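Local structure of Pvc2 (Photorhabdus asymbiotica subsp. asymbiotica, 6J0B) at residues N38-D44 with K87-K93. The protein forms the contractile sheath around the inner tube of an extracellular contractile injection system, here in its extended state, and probably drives the tube outward on contraction. Residues are numbered along the deposited sequence; the frame is centred on the assembly and turned at random.
Sequences NQYISED and KTTSLEK
Lys87 reaches to the loop 38-44 with its chain extended beyond CG, and its ammonium group comes up against two carbonyl oxygens of the loop, both on one side of NZ. Lys87 NZ donates to Asn38 O at 3.1 Å, tilted 19° from the carbonyl plane, and makes a weak hydrogen bond to Ile41 O at 3.2 Å. The lysine methylenes run antiparallel to the isoleucine branch, with CD1 of Ile41 3.7 Å from CG of Lys87. Ile41 also packs on Val34, which ties this part of the loop to strand 31-34. Within the loop, Asn38 OD1 accepts from Tyr40 N, forming an Asx turn just where the lysine binds.

Farther along, Asp44 meets Ser90. Asp44 N donates to Ser90 OG over 3.0 Å with an N-H...O angle of 152°; the serine hydroxyl lies between its own backbone N and carbonyl carbon (chi1 70°), on the side facing the loop. The Asp44 carboxylate lies against Ser90 CB, and its OD1 makes a long salt bridge of 3.7 Å to Lys93 NZ.

In the mixed sheet strand 83-87 lies between strands 31-34 and 47-49, so the loop linking those two passes the end of the middle strand and the turn into helix 91-94. The stronger bonds grip the loop backbone, whereas the Asp44-Lys93 pair probably adds a looser electrostatic attraction.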
loop_
_atom_site.group_PDB
_atom_site.type_symbol
_atom_site.label_atom_id
_atom_site.label_comp_id
_atom_site.label_asym_id
_atom_site.label_seq_id
_atom_site.Cartn_x
_atom_site.Cartn_y
_atom_site.Cartn_z
ATOM N N ASN A 38 30.335 4.984 74.215
ATOM C CA ASN A 38 29.577 4.204 73.242
ATOM C C ASN A 38 29.777 2.738 73.600
ATOM O O ASN A 38 30.882 2.203 73.462
ATOM C CB ASN A 38 30.030 4.490 71.812
ATOM C CG ASN A 38 29.054 3.965 70.773
ATOM O OD1 ASN A 38 28.879 2.758 70.618
ATOM N ND2 ASN A 38 28.425 4.876 70.043
ATOM N N GLN A 39 28.707 2.089 74.053
ATOM C CA GLN A 39 28.805 0.748 74.611
ATOM C C GLN A 39 28.814 -0.350 73.558
ATOM O O GLN A 39 28.991 -1.520 73.914
ATOM C CB GLN A 39 27.646 0.506 75.582
ATOM C CG GLN A 39 26.270 0.420 74.923
ATOM C CD GLN A 39 25.590 1.773 74.761
ATOM O OE1 GLN A 39 26.232 2.821 74.832
ATOM N NE2 GLN A 39 24.279 1.751 74.549
ATOM N N TYR A 40 28.638 -0.017 72.282
ATOM C CA TYR A 40 28.452 -1.054 71.276
ATOM C C TYR A 40 29.747 -1.478 70.600
ATOM O O TYR A 40 29.903 -2.655 70.264
ATOM C CB TYR A 40 27.446 -0.592 70.226
ATOM C CG TYR A 40 26.025 -0.707 70.704
ATOM C CD1 TYR A 40 25.383 -1.938 70.719
ATOM C CD2 TYR A 40 25.327 0.407 71.152
ATOM C CE1 TYR A 40 24.081 -2.056 71.160
ATOM C CE2 TYR A 40 24.023 0.300 71.591
ATOM C CZ TYR A 40 23.407 -0.935 71.594
ATOM O OH TYR A 40 22.109 -1.051 72.033
ATOM N N ILE A 41 30.681 -0.559 70.381
ATOM C CA ILE A 41 31.955 -0.893 69.761
ATOM C C ILE A 41 33.048 -0.821 70.818
ATOM O O ILE A 41 32.943 -0.071 71.797
ATOM C CB ILE A 41 32.274 0.005 68.547
ATOM C CG1 ILE A 41 32.671 1.418 68.958
ATOM C CG2 ILE A 41 31.086 0.067 67.604
ATOM C CD1 ILE A 41 33.414 2.135 67.876
ATOM N N SER A 42 34.074 -1.641 70.640
ATOM C CA SER A 42 35.188 -1.714 71.568
ATOM C C SER A 42 36.343 -0.853 71.074
ATOM O O SER A 42 36.382 -0.429 69.917
ATOM C CB SER A 42 35.645 -3.163 71.738
ATOM O OG SER A 42 36.907 -3.235 72.376
ATOM N N GLU A 43 37.283 -0.587 71.975
ATOM C CA GLU A 43 38.507 0.090 71.587
ATOM C C GLU A 43 39.366 -0.816 70.714
ATOM O O GLU A 43 39.281 -2.046 70.772
ATOM C CB GLU A 43 39.323 0.497 72.811
ATOM C CG GLU A 43 38.981 1.828 73.434
ATOM C CD GLU A 43 39.846 2.104 74.647
ATOM O OE1 GLU A 43 39.531 3.036 75.414
ATOM O OE2 GLU A 43 40.845 1.376 74.835
ATOM N N ASP A 44 40.185 -0.173 69.880
ATOM C CA ASP A 44 41.332 -0.770 69.194
ATOM C C ASP A 44 40.957 -1.879 68.215
ATOM O O ASP A 44 41.779 -2.755 67.934
ATOM C CB ASP A 44 42.372 -1.279 70.198
ATOM C CG ASP A 44 43.306 -0.183 70.669
ATOM O OD1 ASP A 44 43.939 0.464 69.810
ATOM O OD2 ASP A 44 43.399 0.041 71.894
ATOM N N LYS A 87 36.751 3.793 67.358
ATOM C CA LYS A 87 36.611 4.732 68.460
ATOM C C LYS A 87 37.698 5.797 68.390
ATOM O O LYS A 87 38.796 5.564 67.881
ATOM C CB LYS A 87 36.658 4.005 69.802
ATOM C CG LYS A 87 35.314 3.988 70.504
ATOM C CD LYS A 87 35.348 3.215 71.802
ATOM C CE LYS A 87 33.965 3.170 72.427
ATOM N NZ LYS A 87 33.938 2.355 73.668
ATOM N N THR A 88 37.379 6.981 68.916
ATOM C CA THR A 88 38.157 8.173 68.607
ATOM C C THR A 88 39.481 8.255 69.356
ATOM O O THR A 88 40.385 8.962 68.900
ATOM C CB THR A 88 37.324 9.431 68.886
ATOM O OG1 THR A 88 38.072 10.595 68.524
ATOM C CG2 THR A 88 36.931 9.521 70.355
ATOM N N THR A 89 39.633 7.554 70.478
ATOM C CA THR A 89 40.884 7.628 71.222
ATOM C C THR A 89 41.908 6.616 70.738
ATOM O O THR A 89 43.113 6.878 70.815
ATOM C CB THR A 89 40.632 7.430 72.715
ATOM O OG1 THR A 89 39.996 6.165 72.931
ATOM C CG2 THR A 89 39.745 8.546 73.236
ATOM N N SER A 90 41.453 5.468 70.243
ATOM C CA SER A 90 42.309 4.510 69.564
ATOM C C SER A 90 42.290 4.697 68.056
ATOM O O SER A 90 42.624 3.765 67.320
ATOM C CB SER A 90 41.888 3.085 69.915
ATOM O OG SER A 90 40.635 2.775 69.333
ATOM N N LEU A 91 41.907 5.884 67.585
ATOM C CA LEU A 91 41.700 6.100 66.158
ATOM C C LEU A 91 43.017 6.196 65.400
ATOM O O LEU A 91 43.084 5.817 64.227
ATOM C CB LEU A 91 40.860 7.362 65.955
ATOM C CG LEU A 91 40.433 7.793 64.556
ATOM C CD1 LEU A 91 38.954 8.098 64.528
ATOM C CD2 LEU A 91 41.221 9.012 64.140
ATOM N N GLU A 92 44.074 6.674 66.050
ATOM C CA GLU A 92 45.358 6.855 65.386
ATOM C C GLU A 92 46.143 5.560 65.230
ATOM O O GLU A 92 47.209 5.574 64.607
ATOM C CB GLU A 92 46.208 7.879 66.146
ATOM C CG GLU A 92 46.857 7.352 67.421
ATOM C CD GLU A 92 45.902 7.291 68.597
ATOM O OE1 GLU A 92 46.063 6.393 69.451
ATOM O OE2 GLU A 92 44.988 8.140 68.667
ATOM N N LYS A 93 45.652 4.448 65.773
ATOM C CA LYS A 93 46.330 3.166 65.652
ATOM C C LYS A 93 45.715 2.254 64.602
ATOM O O LYS A 93 46.417 1.400 64.056
ATOM C CB LYS A 93 46.327 2.437 66.999
ATOM C CG LYS A 93 46.994 3.206 68.122
ATOM C CD LYS A 93 46.876 2.469 69.445
ATOM C CE LYS A 93 47.572 1.117 69.398
ATOM N NZ LYS A 93 47.527 0.420 70.714
#